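Local coordinates for ribosome-inactivating protein 3 (Zea mays, PDB 2PQG), which belongs to the ribosome-inactivating proteins, a family well known from plants, in which a mixed beta-sheet packs against a largely helical body, at residues T3-V8 with Y53-T58; S61-A66 with N133-K138; V121-A126 with L180-C185. All coordinates share one frame; numbering follows the deposited sequence.

Interaction 1: residues T3-V8 with Y53-T58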
loop_
_atom_site.group_PDB
_atom_site.type_symbol
_atom_site.label_atom_id
_atom_site.label_comp_id
_atom_site.label_asym_id
_atom_site.label_seq_id
_atom_site.Cartn_x
_atom_site.Cartn_y
_atom_site.Cartn_z
ATOM N N THR A 3 7.153 15.304 2.423
ATOM C CA THR A 3 7.497 14.507 1.249
ATOM C C THR A 3 8.606 13.496 1.538
ATOM O O THR A 3 9.482 13.739 2.369
ATOM C CB THR A 3 7.922 15.397 0.066
ATOM O OG1 THR A 3 6.807 16.189 -0.364
ATOM C CG2 THR A 3 8.412 14.545 -1.094
ATOM N N GLU A 4 8.557 12.364 0.844
ATOM C CA GLU A 4 9.682 11.442 0.769
ATOM C C GLU A 4 9.910 11.204 -0.733
ATOM O O GLU A 4 8.978 11.327 -1.551
ATOM C CB GLU A 4 9.406 10.092 1.441
ATOM C CG GLU A 4 8.869 10.196 2.843
ATOM C CD GLU A 4 9.838 10.839 3.812
ATOM O OE1 GLU A 4 11.055 10.598 3.684
ATOM O OE2 GLU A 4 9.376 11.564 4.719
ATOM N N ILE A 5 11.150 10.891 -1.104
ATOM C CA ILE A 5 11.503 10.641 -2.499
ATOM C C ILE A 5 12.301 9.353 -2.639
ATOM O O ILE A 5 13.294 9.156 -1.937
ATOM C CB ILE A 5 12.336 11.795 -3.092
ATOM C CG1 ILE A 5 11.509 13.086 -3.099
ATOM C CG2 ILE A 5 12.775 11.443 -4.509
ATOM C CD1 ILE A 5 12.297 14.310 -3.524
ATOM N N PHE A 6 11.853 8.471 -3.529
ATOM C CA PHE A 6 12.555 7.225 -3.767
ATOM C C PHE A 6 12.912 7.066 -5.260
ATOM O O PHE A 6 12.031 7.012 -6.113
ATOM C CB PHE A 6 11.719 6.011 -3.328
ATOM C CG PHE A 6 12.469 4.721 -3.414
ATOM C CD1 PHE A 6 11.891 3.607 -3.991
ATOM C CD2 PHE A 6 13.781 4.637 -2.955
ATOM C CE1 PHE A 6 12.614 2.419 -4.126
ATOM C CE2 PHE A 6 14.513 3.456 -3.084
ATOM C CZ PHE A 6 13.927 2.344 -3.671
ATOM N N PRO A 7 14.219 7.027 -5.587
ATOM C CA PRO A 7 14.727 6.882 -6.958
ATOM C C PRO A 7 14.644 5.408 -7.324
ATOM O O PRO A 7 15.647 4.685 -7.301
ATOM C CB PRO A 7 16.154 7.396 -6.853
ATOM C CG PRO A 7 16.535 7.029 -5.431
ATOM C CD PRO A 7 15.307 7.257 -4.614
ATOM N N VAL A 8 13.442 4.958 -7.667
ATOM C CA VAL A 8 13.208 3.548 -7.959
ATOM C C VAL A 8 14.436 2.900 -8.592
ATOM O O VAL A 8 15.048 2.004 -8.010
ATOM C CB VAL A 8 12.000 3.357 -8.893
ATOM C CG1 VAL A 8 11.619 1.886 -8.974
ATOM C CG2 VAL A 8 10.822 4.193 -8.414
ATOM N N TYR A 53 3.584 12.162 1.700
ATOM C CA TYR A 53 3.678 12.178 0.241
ATOM C C TYR A 53 4.971 11.512 -0.195
ATOM O O TYR A 53 6.062 11.992 0.119
ATOM C CB TYR A 53 3.700 13.602 -0.299
ATOM C CG TYR A 53 2.343 14.210 -0.493
ATOM C CD1 TYR A 53 1.402 14.192 0.529
ATOM C CD2 TYR A 53 2.003 14.825 -1.698
ATOM C CE1 TYR A 53 0.148 14.777 0.362
ATOM C CE2 TYR A 53 0.750 15.415 -1.878
ATOM C CZ TYR A 53 -0.172 15.385 -0.842
ATOM O OH TYR A 53 -1.413 15.957 -1.005
ATOM N N THR A 54 4.857 10.401 -0.911
ATOM C CA THR A 54 6.047 9.728 -1.383
ATOM C C THR A 54 6.104 9.829 -2.893
ATOM O O THR A 54 5.188 9.416 -3.598
ATOM C CB THR A 54 6.094 8.244 -0.922
ATOM O OG1 THR A 54 4.959 7.529 -1.424
ATOM C CG2 THR A 54 6.083 8.174 0.591
ATOM N N GLU A 55 7.185 10.426 -3.376
ATOM C CA GLU A 55 7.385 10.582 -4.806
ATOM C C GLU A 55 8.283 9.473 -5.329
ATOM O O GLU A 55 9.459 9.403 -4.972
ATOM C CB GLU A 55 8.030 11.930 -5.133
ATOM C CG GLU A 55 7.909 12.296 -6.607
ATOM C CD GLU A 55 8.905 13.350 -7.046
ATOM O OE1 GLU A 55 9.064 14.350 -6.318
ATOM O OE2 GLU A 55 9.522 13.183 -8.123
ATOM N N LEU A 56 7.722 8.598 -6.160
ATOM C CA LEU A 56 8.491 7.510 -6.744
ATOM C C LEU A 56 8.923 7.910 -8.156
ATOM O O LEU A 56 8.096 8.153 -9.042
ATOM C CB LEU A 56 7.650 6.237 -6.804
ATOM C CG LEU A 56 6.969 5.839 -5.493
ATOM C CD1 LEU A 56 6.129 4.577 -5.720
ATOM C CD2 LEU A 56 8.011 5.599 -4.423
ATOM N N LYS A 57 10.228 7.965 -8.366
ATOM C CA LYS A 57 10.771 8.360 -9.659
ATOM C C LYS A 57 11.567 7.270 -10.341
ATOM O O LYS A 57 12.221 6.450 -9.669
ATOM C CB LYS A 57 11.710 9.554 -9.498
ATOM C CG LYS A 57 11.329 10.535 -8.391
ATOM C CD LYS A 57 12.526 11.330 -7.879
ATOM C CE LYS A 57 12.595 12.700 -8.513
ATOM N NZ LYS A 57 13.889 12.921 -9.207
ATOM N N THR A 58 11.484 7.228 -11.663
ATOM C CA THR A 58 12.367 6.383 -12.441
ATOM C C THR A 58 13.471 7.221 -13.056
ATOM O O THR A 58 13.838 8.277 -12.539
ATOM C CB THR A 58 11.604 5.652 -13.561
ATOM O OG1 THR A 58 11.236 6.588 -14.582
ATOM C CG2 THR A 58 10.350 4.991 -13.010
#
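Glu4 and Thr54, then Phe6 and Leu56, face each other where strand 3-7 runs parallel to strand 53-57, the axes 4.5 Å apart. The ladder is regular. Glu4 N donates to Tyr53 O and Glu4 O accepts from Glu55 N; Phe6 N reaches Glu55 O, and Phe6 O takes Lys57 N. At the Pro7 end it frays: Pro7 centres an inverse gamma turn, and Val8 N makes only a weak bond to Lys57 O at 2.8 Å, bent to 118°, beside another weak one to Phe6 O.

The tightly packed face carries Glu4, Phe6, Thr54 and Leu56. Thr54 CG2 touches Glu4 CB at 3.9 Å. Leu56 CD2 meets Phe6 CB at 3.9 Å and lies at the edge of its ring, near the ring plane. With CG anti to the backbone N (chi1 -173°), the ring swings away from strand 53-57, to stack on Phe18 and meet Tyr13 edge-to-face. Beyond it, Val8 CG2 comes within 4.1 Å of Leu56 CB, and helix 125-135 covers this end through Met128, Thr129 and Val132.

The face bearing Thr3, Ile5, Glu55 and Lys57 is more open to solvent, though one contact is close. Ile5 and Glu55 run side by side, pointing the same way, with Ile5 CG1 4.2 Å from Glu55 CB. Lys57 brings its CD to 3.4 Å from Ile5 CG2. The Ile5 contacts are between aliphatic portions, and no cross-strand side-chain hydrogen bond forms.

One buried face, with Phe6 and Leu56 beside Glu4 and Thr54, is turned to helices 15-27 and 125-135; the other, mixed, is more exposed. Strand 2-7 is one of the two outermost strands of the mixed six-stranded sheet of this ribosome-inactivating fold, paired in parallel with 51-57 before the antiparallel strands begin.

Interaction 2: residues S61-A66 with N133-K138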
loop_
_atom_site.group_PDB
_atom_site.type_symbol
_atom_site.label_atom_id
_atom_site.label_comp_id
_atom_site.label_asym_id
_atom_site.label_seq_id
_atom_site.Cartn_x
_atom_site.Cartn_y
_atom_site.Cartn_z
ATOM N N SER A 61 10.040 8.705 -15.737
ATOM C CA SER A 61 8.830 9.351 -15.267
ATOM C C SER A 61 8.764 9.352 -13.750
ATOM O O SER A 61 9.755 9.066 -13.079
ATOM C CB SER A 61 7.608 8.632 -15.829
ATOM O OG SER A 61 6.452 9.434 -15.700
ATOM N N SER A 62 7.592 9.679 -13.213
ATOM C CA SER A 62 7.399 9.697 -11.767
ATOM C C SER A 62 5.943 9.928 -11.363
ATOM O O SER A 62 5.119 10.380 -12.170
ATOM C CB SER A 62 8.267 10.788 -11.125
ATOM O OG SER A 62 7.823 12.081 -11.505
ATOM N N ILE A 63 5.634 9.594 -10.114
ATOM C CA ILE A 63 4.303 9.802 -9.567
ATOM C C ILE A 63 4.425 10.070 -8.076
ATOM O O ILE A 63 5.386 9.649 -7.428
ATOM C CB ILE A 63 3.365 8.581 -9.761
ATOM C CG1 ILE A 63 3.943 7.336 -9.085
ATOM C CG2 ILE A 63 3.123 8.348 -11.228
ATOM C CD1 ILE A 63 2.980 6.152 -9.049
ATOM N N THR A 64 3.452 10.784 -7.529
ATOM C CA THR A 64 3.454 11.070 -6.102
ATOM C C THR A 64 2.291 10.304 -5.475
ATOM O O THR A 64 1.186 10.287 -6.020
ATOM C CB THR A 64 3.268 12.573 -5.827
ATOM O OG1 THR A 64 4.204 13.324 -6.610
ATOM C CG2 THR A 64 3.498 12.871 -4.350
ATOM N N LEU A 65 2.545 9.657 -4.341
ATOM C CA LEU A 65 1.502 8.898 -3.649
ATOM C C LEU A 65 0.971 9.682 -2.447
ATOM O O LEU A 65 1.748 10.170 -1.629
ATOM C CB LEU A 65 2.053 7.549 -3.168
ATOM C CG LEU A 65 2.680 6.571 -4.170
ATOM C CD1 LEU A 65 3.175 5.339 -3.411
ATOM C CD2 LEU A 65 1.671 6.178 -5.238
ATOM N N ALA A 66 -0.347 9.812 -2.346
ATOM C CA ALA A 66 -0.958 10.529 -1.224
ATOM C C ALA A 66 -1.350 9.525 -0.143
ATOM O O ALA A 66 -2.337 8.797 -0.290
ATOM C CB ALA A 66 -2.193 11.294 -1.696
ATOM N N ASN A 133 6.012 3.896 -14.098
ATOM C CA ASN A 133 6.007 4.324 -15.489
ATOM C C ASN A 133 4.630 4.157 -16.109
ATOM O O ASN A 133 4.204 4.977 -16.921
ATOM C CB ASN A 133 7.068 3.550 -16.279
ATOM C CG ASN A 133 8.482 4.010 -15.952
ATOM O OD1 ASN A 133 9.451 3.284 -16.175
ATOM N ND2 ASN A 133 8.604 5.231 -15.424
ATOM N N ASP A 134 3.933 3.105 -15.701
ATOM C CA ASP A 134 2.595 2.811 -16.199
ATOM C C ASP A 134 1.587 3.827 -15.666
ATOM O O ASP A 134 0.853 4.447 -16.438
ATOM C CB ASP A 134 2.174 1.410 -15.751
ATOM C CG ASP A 134 1.105 0.804 -16.638
ATOM O OD1 ASP A 134 0.148 1.512 -17.009
ATOM O OD2 ASP A 134 1.223 -0.396 -16.957
ATOM N N LEU A 135 1.555 3.988 -14.343
ATOM C CA LEU A 135 0.624 4.916 -13.701
ATOM C C LEU A 135 0.900 6.385 -14.024
ATOM O O LEU A 135 -0.001 7.228 -13.948
ATOM C CB LEU A 135 0.627 4.693 -12.180
ATOM C CG LEU A 135 0.059 3.337 -11.749
ATOM C CD1 LEU A 135 0.242 3.162 -10.249
ATOM C CD2 LEU A 135 -1.424 3.238 -12.140
ATOM N N ALA A 136 2.143 6.692 -14.384
ATOM C CA ALA A 136 2.506 8.060 -14.739
ATOM C C ALA A 136 1.721 8.439 -15.981
ATOM O O ALA A 136 1.601 9.613 -16.309
ATOM C CB ALA A 136 3.994 8.162 -15.021
ATOM N N LYS A 137 1.194 7.430 -16.671
ATOM C CA LYS A 137 0.410 7.648 -17.880
ATOM C C LYS A 137 -1.071 7.356 -17.689
ATOM O O LYS A 137 -1.791 7.265 -18.683
ATOM C CB LYS A 137 0.893 6.762 -19.024
ATOM C CG LYS A 137 2.370 6.550 -19.077
ATOM C CD LYS A 137 2.765 6.040 -20.441
ATOM C CE LYS A 137 4.272 5.961 -20.564
ATOM N NZ LYS A 137 4.713 6.312 -21.942
ATOM N N LYS A 138 -1.533 7.199 -16.445
ATOM C CA LYS A 138 -2.949 6.911 -16.232
ATOM C C LYS A 138 -3.755 7.784 -17.167
ATOM O O LYS A 138 -3.659 9.011 -17.159
ATOM C CB LYS A 138 -3.401 7.178 -14.800
ATOM C CG LYS A 138 -4.903 6.961 -14.616
ATOM C CD LYS A 138 -5.248 5.512 -14.347
ATOM C CE LYS A 138 -6.628 5.174 -14.884
ATOM N NZ LYS A 138 -7.647 6.201 -14.546
#
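Ile63 leans its two branches onto Leu135 and Ala136, in the last part of helix 125-135 and the turn that follows. Its CG1 sits between the backbone N and the carbonyl carbon (chi1 59°), which sends the branches to different targets. CG2, the short branch, rests on the Ala136 backbone, 3.6 Å from Ala136 CA, and also lies 3.9 Å from Ala136 CB. The longer branch runs across the Leu135 side chain at a slant, and its CD1 stops 4.2 Å from Leu135 CB. One isoleucine therefore covers two successive residues of the chain opposite.

Ser61, two residues earlier, approaches the Ala136 methyl: its CB is 3.7 Å from Ala136 CB and 3.6 Å from Asn133 ND2. That amide makes no bond to the serine; Asn133 ND2 donates instead to Thr58 OG1, which also receives Ser61 N, so one threonine hydroxyl ties both segments together from outside. Across the pair itself there is no hydrogen bond, and the fit is van der Waals contact, mostly between apolar groups. From Leu135 to Lys138 the chain folds through a type I turn, closed by Lys138 N to Leu135 O at 2.9 Å.

Strand 62-68 lies between 51-57 and 74-78 in the sheet. Helix 125-135 comes up against the start of this strand, with Leu135 also touching Phe77 of strand 74-78 and Thr173 and Leu177 of helix 171-189, and Ala136 touching Pro80.

Interaction 3: residues V121-A126 with L180-C185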
loop_
_atom_site.group_PDB
_atom_site.type_symbol
_atom_site.label_atom_id
_atom_site.label_comp_id
_atom_site.label_asym_id
_atom_site.label_seq_id
_atom_site.Cartn_x
_atom_site.Cartn_y
_atom_site.Cartn_z
ATOM N N VAL A 121 0.706 -10.979 -5.424
ATOM C CA VAL A 121 1.250 -9.694 -5.846
ATOM C C VAL A 121 2.776 -9.739 -5.937
ATOM O O VAL A 121 3.472 -9.704 -4.914
ATOM C CB VAL A 121 0.817 -8.578 -4.871
ATOM C CG1 VAL A 121 1.344 -7.227 -5.345
ATOM C CG2 VAL A 121 -0.702 -8.553 -4.764
ATOM N N THR A 122 3.287 -9.818 -7.166
ATOM C CA THR A 122 4.723 -9.876 -7.395
ATOM C C THR A 122 5.352 -8.502 -7.207
ATOM O O THR A 122 4.935 -7.535 -7.849
ATOM C CB THR A 122 5.038 -10.390 -8.806
ATOM O OG1 THR A 122 4.317 -11.606 -9.039
ATOM C CG2 THR A 122 6.540 -10.684 -8.939
ATOM N N MET A 123 6.348 -8.428 -6.322
ATOM C CA MET A 123 7.032 -7.176 -6.029
ATOM C C MET A 123 8.498 -7.212 -6.421
ATOM O O MET A 123 9.010 -8.252 -6.846
ATOM C CB MET A 123 6.858 -6.828 -4.539
ATOM C CG MET A 123 5.399 -6.791 -4.100
ATOM S SD MET A 123 5.233 -6.724 -2.305
ATOM C CE MET A 123 5.368 -8.460 -1.873
ATOM N N GLY A 124 9.167 -6.077 -6.258
ATOM C CA GLY A 124 10.560 -5.956 -6.634
ATOM C C GLY A 124 10.789 -4.561 -7.206
ATOM O O GLY A 124 9.847 -3.780 -7.398
ATOM N N ARG A 125 12.049 -4.220 -7.454
ATOM C CA ARG A 125 12.395 -2.905 -7.978
ATOM C C ARG A 125 11.891 -2.789 -9.412
ATOM O O ARG A 125 11.258 -1.793 -9.775
ATOM C CB ARG A 125 13.911 -2.698 -7.924
ATOM C CG ARG A 125 14.368 -1.326 -8.359
ATOM C CD ARG A 125 15.872 -1.305 -8.546
ATOM N NE ARG A 125 16.597 -1.518 -7.295
ATOM C CZ ARG A 125 16.675 -0.625 -6.312
ATOM N NH1 ARG A 125 17.360 -0.913 -5.215
ATOM N NH2 ARG A 125 16.076 0.558 -6.422
ATOM N N ALA A 126 12.156 -3.814 -10.219
ATOM C CA ALA A 126 11.703 -3.796 -11.607
ATOM C C ALA A 126 10.179 -3.671 -11.651
ATOM O O ALA A 126 9.627 -2.971 -12.504
ATOM C CB ALA A 126 12.150 -5.063 -12.328
ATOM N N LEU A 180 2.223 -1.279 -5.351
ATOM C CA LEU A 180 2.764 -0.163 -4.577
ATOM C C LEU A 180 2.138 -0.112 -3.189
ATOM O O LEU A 180 2.783 0.297 -2.227
ATOM C CB LEU A 180 2.520 1.162 -5.307
ATOM C CG LEU A 180 3.120 1.273 -6.713
ATOM C CD1 LEU A 180 2.732 2.617 -7.320
ATOM C CD2 LEU A 180 4.640 1.109 -6.662
ATOM N N VAL A 181 0.879 -0.528 -3.098
ATOM C CA VAL A 181 0.178 -0.543 -1.825
ATOM C C VAL A 181 0.893 -1.500 -0.880
ATOM O O VAL A 181 1.115 -1.172 0.280
ATOM C CB VAL A 181 -1.302 -0.980 -1.992
ATOM C CG1 VAL A 181 -1.963 -1.132 -0.625
ATOM C CG2 VAL A 181 -2.059 0.055 -2.813
ATOM N N VAL A 182 1.283 -2.668 -1.381
ATOM C CA VAL A 182 1.972 -3.640 -0.538
ATOM C C VAL A 182 3.430 -3.267 -0.264
ATOM O O VAL A 182 3.880 -3.356 0.876
ATOM C CB VAL A 182 1.915 -5.065 -1.150
ATOM C CG1 VAL A 182 2.625 -6.046 -0.245
ATOM C CG2 VAL A 182 0.474 -5.498 -1.330
ATOM N N MET A 183 4.164 -2.850 -1.297
ATOM C CA MET A 183 5.573 -2.462 -1.134
ATOM C C MET A 183 5.756 -1.200 -0.289
ATOM O O MET A 183 6.686 -1.119 0.516
ATOM C CB MET A 183 6.246 -2.229 -2.495
ATOM C CG MET A 183 6.540 -3.487 -3.297
ATOM S SD MET A 183 7.455 -3.161 -4.824
ATOM C CE MET A 183 6.120 -2.726 -5.990
ATOM N N VAL A 184 4.890 -0.207 -0.475
ATOM C CA VAL A 184 5.015 1.027 0.293
ATOM C C VAL A 184 4.183 1.078 1.587
ATOM O O VAL A 184 4.746 1.030 2.682
ATOM C CB VAL A 184 4.691 2.247 -0.585
ATOM C CG1 VAL A 184 4.884 3.518 0.204
ATOM C CG2 VAL A 184 5.600 2.252 -1.811
ATOM N N CYS A 185 2.860 1.166 1.480
ATOM C CA CYS A 185 2.024 1.233 2.676
ATOM C C CYS A 185 2.255 0.079 3.617
ATOM O O CYS A 185 2.582 0.273 4.792
ATOM C CB CYS A 185 0.555 1.232 2.313
ATOM S SG CYS A 185 0.065 2.623 1.310
#
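Met123 and Met183 bring the two backbones to a CA-CA separation of 7.0 Å, an irregular run of chain passing a helix. Residues 180-185 are helical, with a wider pi-type turn over 181-185. On the other side Gly124 is the N-cap of helix 125-135, and its positive phi (143°) is a conformation that suits a residue without a side chain.

The two methionines slide past each other in opposite directions, Met123 CB lying 3.6 Å from Met183 CG. Each chain is bent at its last torsion. The Met123 side chain crosses that of Val182 at about a right angle, its SD 3.4 Å from Val182 CG1. Met183 SD, in turn, sits beside Gly124, where Gly124 N points straight at it in a weak N-H...S bond of 3.7 Å. Val121 adds a looser touch, CG1 to Val182 CG2 at 4.5 Å.

All five touching residues are buried; the contact centre is about 8 Å from the centre of the chain. Helix 191-199 closes over both methionines through Val197, Leu209 covers Met123 and Val182, and Met128 of helix 125-135 packs on Met183.

In the fold
Interactions 1 and 2 share the sheet: their centres are 10 Å apart, and strands 51-57 and 62-68 are joined by probable hydrogen bonds, Thr54 O to Leu65 N at 2.8 Å and Leu56 N to Ile63 O at 2.9 Å. Interactions 2 and 3 lie near opposite ends of helix 125-135, centres 14 Å apart. From the segments of interaction 3, Leu180 and Arg125 reach the others. Leu180 CD1 is 3.9 Å from both Leu135 CD1 and Ile63 CD1, Leu180 CD2 3.9 Å from Leu56 CD1; Arg125 NH2 is close to Val8 O, probably a hydrogen bond though the model distance is doubtful. Sheet and helices 125-135 and 171-189 meet in one core.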